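Local coordinates for carbohydrate binding module family 33 and 10 domain protein (Teredinibacter turnerae, PDB 6RW7) that is a copper-dependent AA10 lytic polysaccharide monooxygenase, here its catalytic domain, that probably binds and oxidatively cleaves cellulose, at residues R10-H13 with C14-Q18; S24-K27 with C28-A31; G69-E73 with T74-A78. All coordinates share one frame; numbering follows the deposited sequence. Where two conformers were deposited one is given.

Interaction 1: R10-H13 with C14-Q18; sequences RQQH and CGAEQ
The Gln12 side chain folds over the last turn of helix 10-17, its amide lying beside Ala16 CB and reaching the carboxylate of Glu17. This short helix ends in a wider pi-type turn, where Ala16 N, Glu17 N and Gln18 N bond to carbonyls five residues back, whereas Cys14 N still makes an alpha-type bond to Arg10 O. In this turn Glu17 follows Gln12 by five residues, and their side chains cross at an angle. With CG anti to the backbone N (chi1 175°) and a bend at chi2, Gln12 directs NE2 to Glu17 OE2 at 2.9 Å. The bond is nearly straight, lies in the amide plane and uses the anti lone pair of OE2, while the amide and carboxylate planes stand 63° apart. Glu17 OE1 forms a salt bridge with Lys27, so the carboxylate is gripped through both oxygens. A leucine in place of Gln12 would probably leave OE2 without its amide donor and the carboxylate freer to turn about its bond to CG. Gln12 also packs against Tyr3 and Glu5 of strand 3-6, Glu5 being a copper(II) ligand. Within the turn, Ala16 N meets Gln11 O at 2.8 Å.

Interaction 2: S24-K27 with C28-A31; sequences SSAK and CDEA
Asp29 lays its carboxylate against Ala26, with OD2 3.4 Å from Ala26 CB, while its backbone N returns to Ala26 O in a 3.0 Å hydrogen bond that closes a type I beta turn. Cys28, the third residue of the turn, is also the N-cap of helix 29-37, so the turn leads straight into the first helical residues. Because CG of Asp29 is anti to its carbonyl carbon (chi1 -79°), the carboxylate swings back over the turn instead of following the helix.

Water fills in the next shell. One molecule donates to Ser25 O at 2.7 Å and to Asp29 OD1, and accepts from Cys28 N, tying the loop, the N-cap and the first turn together. Two others accept from Glu30 N and Ala31 N, amides at the start of the helix, and sit close to Ala26 O and Lys27 O respectively. Asp29, in the first turn of the helix, would probably have its charge eased by the helix N-terminus. The approach to the turn is fixed by Ser25, whose OG accepts from Lys27 N at 3.2 Å in an ST turn.

Lys27 has CG between its backbone N and carbonyl carbon (chi1 63°), which sets CG 3.4 Å from Cys28 N. From there the extended chain takes NZ to a salt bridge with Glu17 and a hydrogen bond with His13 ND1. Cys28 SG is joined in a disulfide to Cys14. The turn thus begins helix 29-37 at the protein surface and is fastened by the disulfide to the preceding helix 10-17, while Ala31, one helical turn on, packs on Trp86 in the loop that precedes strand 89-90.

Interaction 3: G69-E73 with T74-A78; sequences GFDGE and TWNPA
Asn76 spreads its amide across Asp71, in a compact, irregular loop that doubles back on itself outside the strands of the LPMO beta-sandwich, within the long connection between strands 52-54 and 89-90. In AA10 enzymes this connection, the L2 region, often helps form the substrate-binding surface, and may do so here. CG of Asn76 is anti to the backbone N (chi1 -177°), which sends the amide over the opposing limb. There OD1 lies 3.4 Å from Asp71 CA, and ND2 is 3.8 Å from Asp71 CB. The amide and carboxylate planes are 33° apart, and water bridges the two residues. One molecule accepts from the backbone N of Asp71 and donates to Asn76 OD1. Another accepts from Asn76 ND2 at 3.0 Å and donates only weakly to Asp71 OD2. The main partners of the Asp71 carboxylate are the backbone amides of His66 and Glu65, which hold it steady beside Asn76.

Glu73 and Thr74 form the bend at the far end, and each is secured by a neighbouring segment. Glu73 OE2 bonds to His54 ND1, and its backbone pairs with Val52; Thr74 OG1 bonds to Ser50 O. The same Thr74 places its methyl CG2 3.4 Å above one face of the Trp75 ring, offset toward the rim. Its side chain is about 6 Å from that of His1, a copper(I) ligand, which puts the bend close to the active site. Where the limbs come together at their base, Ala78 CB packs on Gly69 CA at 3.7 Å. A water donates to both Gly69 O, at 2.8 Å, and Trp75 O.

Overall arrangement
The three contacts follow one another along the chain within the LPMO domain. Interactions 1 and 2 have centres about 10 Å apart and touch directly: the Cys14-Cys28 disulfide and the probable hydrogen bond from Ser24 N to Gln18 OE1 join the end of helix 10-17 to the turn that starts helix 29-37, so these successive helices are locked together. Interaction 3 lies later, in the loop between strands 52-54 and 89-90. Its centre is about 17 Å from that of interaction 1 and 22 Å from that of interaction 2, without touching either. Interaction 1 borders the copper(II) site through Gln12, while interaction 3 lies nearer the copper(I) site at His1.

Interaction 1: R10-H13 with C14-Q18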
loop_
_atom_site.group_PDB
_atom_site.type_symbol
_atom_site.label_atom_id
_atom_site.label_comp_id
_atom_site.label_asym_id
_atom_site.label_seq_id
_atom_site.Cartn_x
_atom_site.Cartn_y
_atom_site.Cartn_z
ATOM N N ARG A 10 -2.022 -5.675 0.489
ATOM C CA ARG A 10 -1.291 -6.957 0.590
ATOM C C ARG A 10 -1.015 -7.262 2.064
ATOM O O ARG A 10 -1.028 -8.449 2.431
ATOM C CB ARG A 10 -0.001 -6.905 -0.220
ATOM C CG ARG A 10 -0.260 -6.844 -1.716
ATOM C CD ARG A 10 0.977 -6.864 -2.571
ATOM N NE ARG A 10 0.575 -6.876 -3.978
ATOM C CZ ARG A 10 1.403 -7.018 -5.005
ATOM N NH1 ARG A 10 2.718 -7.132 -4.824
ATOM N NH2 ARG A 10 0.883 -7.074 -6.227
ATOM N N GLN A 11 -0.689 -6.240 2.851
ATOM C CA GLN A 11 -0.359 -6.418 4.287
ATOM C C GLN A 11 -1.605 -6.769 5.104
ATOM O O GLN A 11 -1.479 -7.481 6.115
ATOM C CB GLN A 11 0.236 -5.123 4.821
ATOM C CG GLN A 11 1.553 -4.778 4.165
ATOM C CD GLN A 11 1.526 -3.413 3.551
ATOM O OE1 GLN A 11 0.795 -3.196 2.582
ATOM N NE2 GLN A 11 2.360 -2.514 4.067
ATOM N N GLN A 12 -2.770 -6.293 4.700
ATOM C CA GLN A 12 -4.039 -6.623 5.381
ATOM C C GLN A 12 -4.343 -8.105 5.147
ATOM O O GLN A 12 -4.660 -8.824 6.096
ATOM C CB GLN A 12 -5.170 -5.721 4.881
ATOM C CG GLN A 12 -6.519 -6.105 5.466
ATOM C CD GLN A 12 -6.597 -5.915 6.963
ATOM O OE1 GLN A 12 -6.105 -4.922 7.491
ATOM N NE2 GLN A 12 -7.287 -6.809 7.673
ATOM N N HIS A 13 -4.306 -8.542 3.904
ATOM C CA HIS A 13 -4.597 -9.956 3.580
ATOM C C HIS A 13 -3.543 -10.874 4.199
ATOM O O HIS A 13 -3.925 -11.886 4.796
ATOM C CB HIS A 13 -4.571 -10.215 2.076
ATOM C CG HIS A 13 -5.653 -9.575 1.276
ATOM N ND1 HIS A 13 -6.971 -9.916 1.409
ATOM C CD2 HIS A 13 -5.583 -8.671 0.282
ATOM C CE1 HIS A 13 -7.683 -9.248 0.511
ATOM N NE2 HIS A 13 -6.849 -8.459 -0.186
ATOM N N CYS A 14 -2.267 -10.575 3.941
ATOM C CA CYS A 14 -1.121 -11.470 4.215
ATOM C C CYS A 14 -0.234 -10.743 5.215
ATOM O O CYS A 14 0.588 -9.949 4.790
ATOM C CB CYS A 14 -0.385 -11.873 2.937
ATOM S SG CYS A 14 -1.464 -12.332 1.544
ATOM N N GLY A 15 -0.487 -10.976 6.499
ATOM C CA GLY A 15 0.029 -10.113 7.574
ATOM C C GLY A 15 -1.022 -9.959 8.640
ATOM O O GLY A 15 -1.069 -10.778 9.584
ATOM N N ALA A 16 -1.906 -8.982 8.491
ATOM C CA ALA A 16 -2.912 -8.712 9.536
ATOM C C ALA A 16 -3.837 -9.927 9.667
ATOM O O ALA A 16 -4.131 -10.341 10.796
ATOM C CB ALA A 16 -3.658 -7.441 9.238
ATOM N N GLU A 17 -4.303 -10.461 8.547
ATOM C CA GLU A 17 -5.278 -11.570 8.552
ATOM C C GLU A 17 -4.536 -12.906 8.512
ATOM O O GLU A 17 -4.517 -13.593 9.523
ATOM C CB GLU A 17 -6.249 -11.428 7.392
ATOM C CG GLU A 17 -7.171 -10.249 7.544
ATOM C CD GLU A 17 -8.149 -10.071 6.399
ATOM O OE1 GLU A 17 -8.444 -11.102 5.693
ATOM O OE2 GLU A 17 -8.618 -8.920 6.207
ATOM N N GLN A 18 -3.935 -13.274 7.396
ATOM C CA GLN A 18 -3.340 -14.619 7.237
ATOM C C GLN A 18 -1.863 -14.559 7.610
ATOM O O GLN A 18 -1.149 -13.638 7.164
ATOM C CB GLN A 18 -3.524 -15.135 5.814
ATOM C CG GLN A 18 -4.980 -15.244 5.390
ATOM C CD GLN A 18 -5.672 -16.282 6.244
ATOM O OE1 GLN A 18 -5.097 -17.331 6.571
ATOM N NE2 GLN A 18 -6.890 -15.983 6.657
#

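Interaction 2: S24-K27 with C28-A31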
loop_
_atom_site.group_PDB
_atom_site.type_symbol
_atom_site.label_atom_id
_atom_site.label_comp_id
_atom_site.label_asym_id
_atom_site.label_seq_id
_atom_site.Cartn_x
_atom_site.Cartn_y
_atom_site.Cartn_z
ATOM N N SER A 24 -5.771 -19.707 7.770
ATOM C CA SER A 24 -7.169 -20.191 7.853
ATOM C C SER A 24 -7.838 -20.060 6.478
ATOM O O SER A 24 -9.001 -20.442 6.356
ATOM C CB SER A 24 -7.945 -19.444 8.900
ATOM O OG SER A 24 -8.014 -18.066 8.559
ATOM N N SER A 25 -7.144 -19.492 5.498
ATOM C CA SER A 25 -7.622 -19.309 4.108
ATOM C C SER A 25 -6.465 -19.694 3.193
ATOM O O SER A 25 -5.314 -19.572 3.641
ATOM C CB SER A 25 -8.034 -17.868 3.852
ATOM O OG SER A 25 -8.288 -17.656 2.480
ATOM N N ALA A 26 -6.732 -20.064 1.951
ATOM C CA ALA A 26 -5.683 -20.366 0.962
ATOM C C ALA A 26 -5.224 -19.092 0.231
ATOM O O ALA A 26 -4.312 -19.193 -0.578
ATOM C CB ALA A 26 -6.193 -21.388 -0.031
ATOM N N LYS A 27 -5.859 -17.930 0.483
ATOM C CA LYS A 27 -5.700 -16.749 -0.414
ATOM C C LYS A 27 -4.257 -16.246 -0.487
ATOM O O LYS A 27 -3.897 -15.723 -1.548
ATOM C CB LYS A 27 -6.636 -15.611 -0.019
ATOM C CG LYS A 27 -6.425 -15.006 1.359
ATOM C CD LYS A 27 -7.275 -13.765 1.555
ATOM C CE LYS A 27 -7.283 -13.224 2.958
ATOM N NZ LYS A 27 -8.119 -12.001 3.028
ATOM N N CYS A 28 -3.450 -16.392 0.568
ATOM C CA CYS A 28 -2.032 -15.942 0.578
ATOM C C CYS A 28 -1.063 -17.096 0.286
ATOM O O CYS A 28 0.150 -16.883 0.305
ATOM C CB CYS A 28 -1.674 -15.357 1.935
ATOM S SG CYS A 28 -2.614 -13.866 2.335
ATOM N N ASP A 29 -1.557 -18.279 -0.048
ATOM C CA ASP A 29 -0.673 -19.464 -0.140
ATOM C C ASP A 29 0.442 -19.236 -1.163
ATOM O O ASP A 29 1.589 -19.584 -0.888
ATOM C CB ASP A 29 -1.480 -20.710 -0.493
ATOM C CG ASP A 29 -2.229 -21.306 0.692
ATOM O OD1 ASP A 29 -2.156 -20.739 1.817
ATOM O OD2 ASP A 29 -2.931 -22.316 0.469
ATOM N N GLU A 30 0.123 -18.696 -2.341
ATOM C CA GLU A 30 1.116 -18.519 -3.426
ATOM C C GLU A 30 2.160 -17.486 -2.983
ATOM O O GLU A 30 3.346 -17.725 -3.163
ATOM C CB GLU A 30 0.390 -18.107 -4.703
ATOM C CG GLU A 30 1.085 -18.563 -5.962
ATOM C CD GLU A 30 0.275 -18.224 -7.195
ATOM O OE1 GLU A 30 -0.783 -18.865 -7.388
ATOM O OE2 GLU A 30 0.675 -17.279 -7.920
ATOM N N ALA A 31 1.700 -16.351 -2.442
ATOM C CA ALA A 31 2.610 -15.287 -1.960
ATOM C C ALA A 31 3.560 -15.893 -0.908
ATOM O O ALA A 31 4.766 -15.688 -0.996
ATOM C CB ALA A 31 1.826 -14.128 -1.406
HETATM O O HOH W 1 -3.093 -18.189 2.801
HETATM O O HOH W 2 -3.923 -22.442 3.578
HETATM O O HOH W 3 -2.815 -18.541 -3.132
HETATM O O HOH W 4 -1.323 -15.490 -2.819
#

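Interaction 3: G69-E73 with T74-A78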
loop_
_atom_site.group_PDB
_atom_site.type_symbol
_atom_site.label_atom_id
_atom_site.label_comp_id
_atom_site.label_asym_id
_atom_site.label_seq_id
_atom_site.Cartn_x
_atom_site.Cartn_y
_atom_site.Cartn_z
ATOM N N GLY A 69 7.753 -2.718 -1.810
ATOM C CA GLY A 69 8.704 -2.704 -0.684
ATOM C C GLY A 69 9.503 -1.416 -0.643
ATOM O O GLY A 69 10.158 -1.145 0.372
ATOM N N PHE A 70 9.531 -0.690 -1.766
ATOM C CA PHE A 70 10.269 0.584 -1.980
ATOM C C PHE A 70 11.733 0.487 -1.504
ATOM O O PHE A 70 12.273 1.501 -1.017
ATOM C CB PHE A 70 9.519 1.748 -1.333
ATOM C CG PHE A 70 9.680 3.005 -2.137
ATOM C CD1 PHE A 70 8.980 3.191 -3.321
ATOM C CD2 PHE A 70 10.592 3.971 -1.754
ATOM C CE1 PHE A 70 9.163 4.328 -4.083
ATOM C CE2 PHE A 70 10.771 5.108 -2.525
ATOM C CZ PHE A 70 10.048 5.293 -3.678
ATOM N N ASP A 71 12.363 -0.666 -1.678
ATOM C CA ASP A 71 13.782 -0.898 -1.291
ATOM C C ASP A 71 13.982 -0.489 0.172
ATOM O O ASP A 71 15.099 0.017 0.524
ATOM C CB ASP A 71 14.745 -0.120 -2.188
ATOM C CG ASP A 71 14.726 -0.537 -3.651
ATOM O OD1 ASP A 71 13.857 -1.343 -4.031
ATOM O OD2 ASP A 71 15.626 -0.050 -4.413
ATOM N N GLY A 72 12.964 -0.750 0.998
ATOM C CA GLY A 72 12.864 -0.225 2.370
ATOM C C GLY A 72 13.767 -0.947 3.373
ATOM O O GLY A 72 14.578 -1.838 3.009
ATOM N N GLU A 73 13.605 -0.584 4.637
ATOM C CA GLU A 73 14.636 -0.823 5.666
ATOM C C GLU A 73 14.454 -2.164 6.365
ATOM O O GLU A 73 15.461 -2.701 6.838
ATOM C CB GLU A 73 14.583 0.293 6.702
ATOM C CG GLU A 73 14.909 1.639 6.099
ATOM C CD GLU A 73 15.085 2.787 7.070
ATOM O OE1 GLU A 73 15.198 2.514 8.279
ATOM O OE2 GLU A 73 15.108 3.946 6.631
ATOM N N THR A 74 13.236 -2.649 6.542
ATOM C CA THR A 74 13.040 -3.896 7.346
ATOM C C THR A 74 13.616 -5.103 6.600
ATOM O O THR A 74 14.303 -5.957 7.231
ATOM C CB THR A 74 11.559 -4.081 7.708
ATOM O OG1 THR A 74 11.143 -2.844 8.298
ATOM C CG2 THR A 74 11.312 -5.281 8.600
ATOM N N TRP A 75 13.298 -5.205 5.314
ATOM C CA TRP A 75 13.802 -6.242 4.393
ATOM C C TRP A 75 13.756 -5.672 2.980
ATOM O O TRP A 75 12.886 -4.847 2.688
ATOM C CB TRP A 75 13.039 -7.571 4.497
ATOM C CG TRP A 75 11.839 -7.638 5.391
ATOM C CD1 TRP A 75 11.662 -8.486 6.445
ATOM C CD2 TRP A 75 10.627 -6.882 5.275
ATOM N NE1 TRP A 75 10.416 -8.333 6.983
ATOM C CE2 TRP A 75 9.763 -7.341 6.300
ATOM C CE3 TRP A 75 10.208 -5.846 4.431
ATOM C CZ2 TRP A 75 8.492 -6.808 6.470
ATOM C CZ3 TRP A 75 8.954 -5.310 4.622
ATOM C CH2 TRP A 75 8.110 -5.785 5.628
ATOM N N ASN A 76 14.667 -6.136 2.137
ATOM C CA ASN A 76 14.690 -5.722 0.718
ATOM C C ASN A 76 15.197 -6.918 -0.069
ATOM O O ASN A 76 16.347 -7.311 0.132
ATOM C CB ASN A 76 15.554 -4.481 0.549
ATOM C CG ASN A 76 15.549 -3.972 -0.868
ATOM O OD1 ASN A 76 14.570 -4.171 -1.567
ATOM N ND2 ASN A 76 16.611 -3.287 -1.264
ATOM N N PRO A 77 14.387 -7.593 -0.902
ATOM C CA PRO A 77 12.990 -7.241 -1.165
ATOM C C PRO A 77 12.075 -7.483 0.037
ATOM O O PRO A 77 12.426 -8.233 0.946
ATOM C CB PRO A 77 12.595 -8.157 -2.345
ATOM C CG PRO A 77 13.539 -9.321 -2.261
ATOM C CD PRO A 77 14.822 -8.764 -1.684
ATOM N N ALA A 78 10.908 -6.840 0.031
ATOM C CA ALA A 78 9.849 -7.078 1.034
ATOM C C ALA A 78 9.102 -8.360 0.674
ATOM O O ALA A 78 8.999 -8.742 -0.504
ATOM C CB ALA A 78 8.884 -5.907 1.093
HETATM O O HOH W 5 10.729 -2.970 2.474
HETATM O O HOH W 6 11.732 -3.520 -1.538
HETATM O O HOH W 7 17.274 -2.382 -4.043
#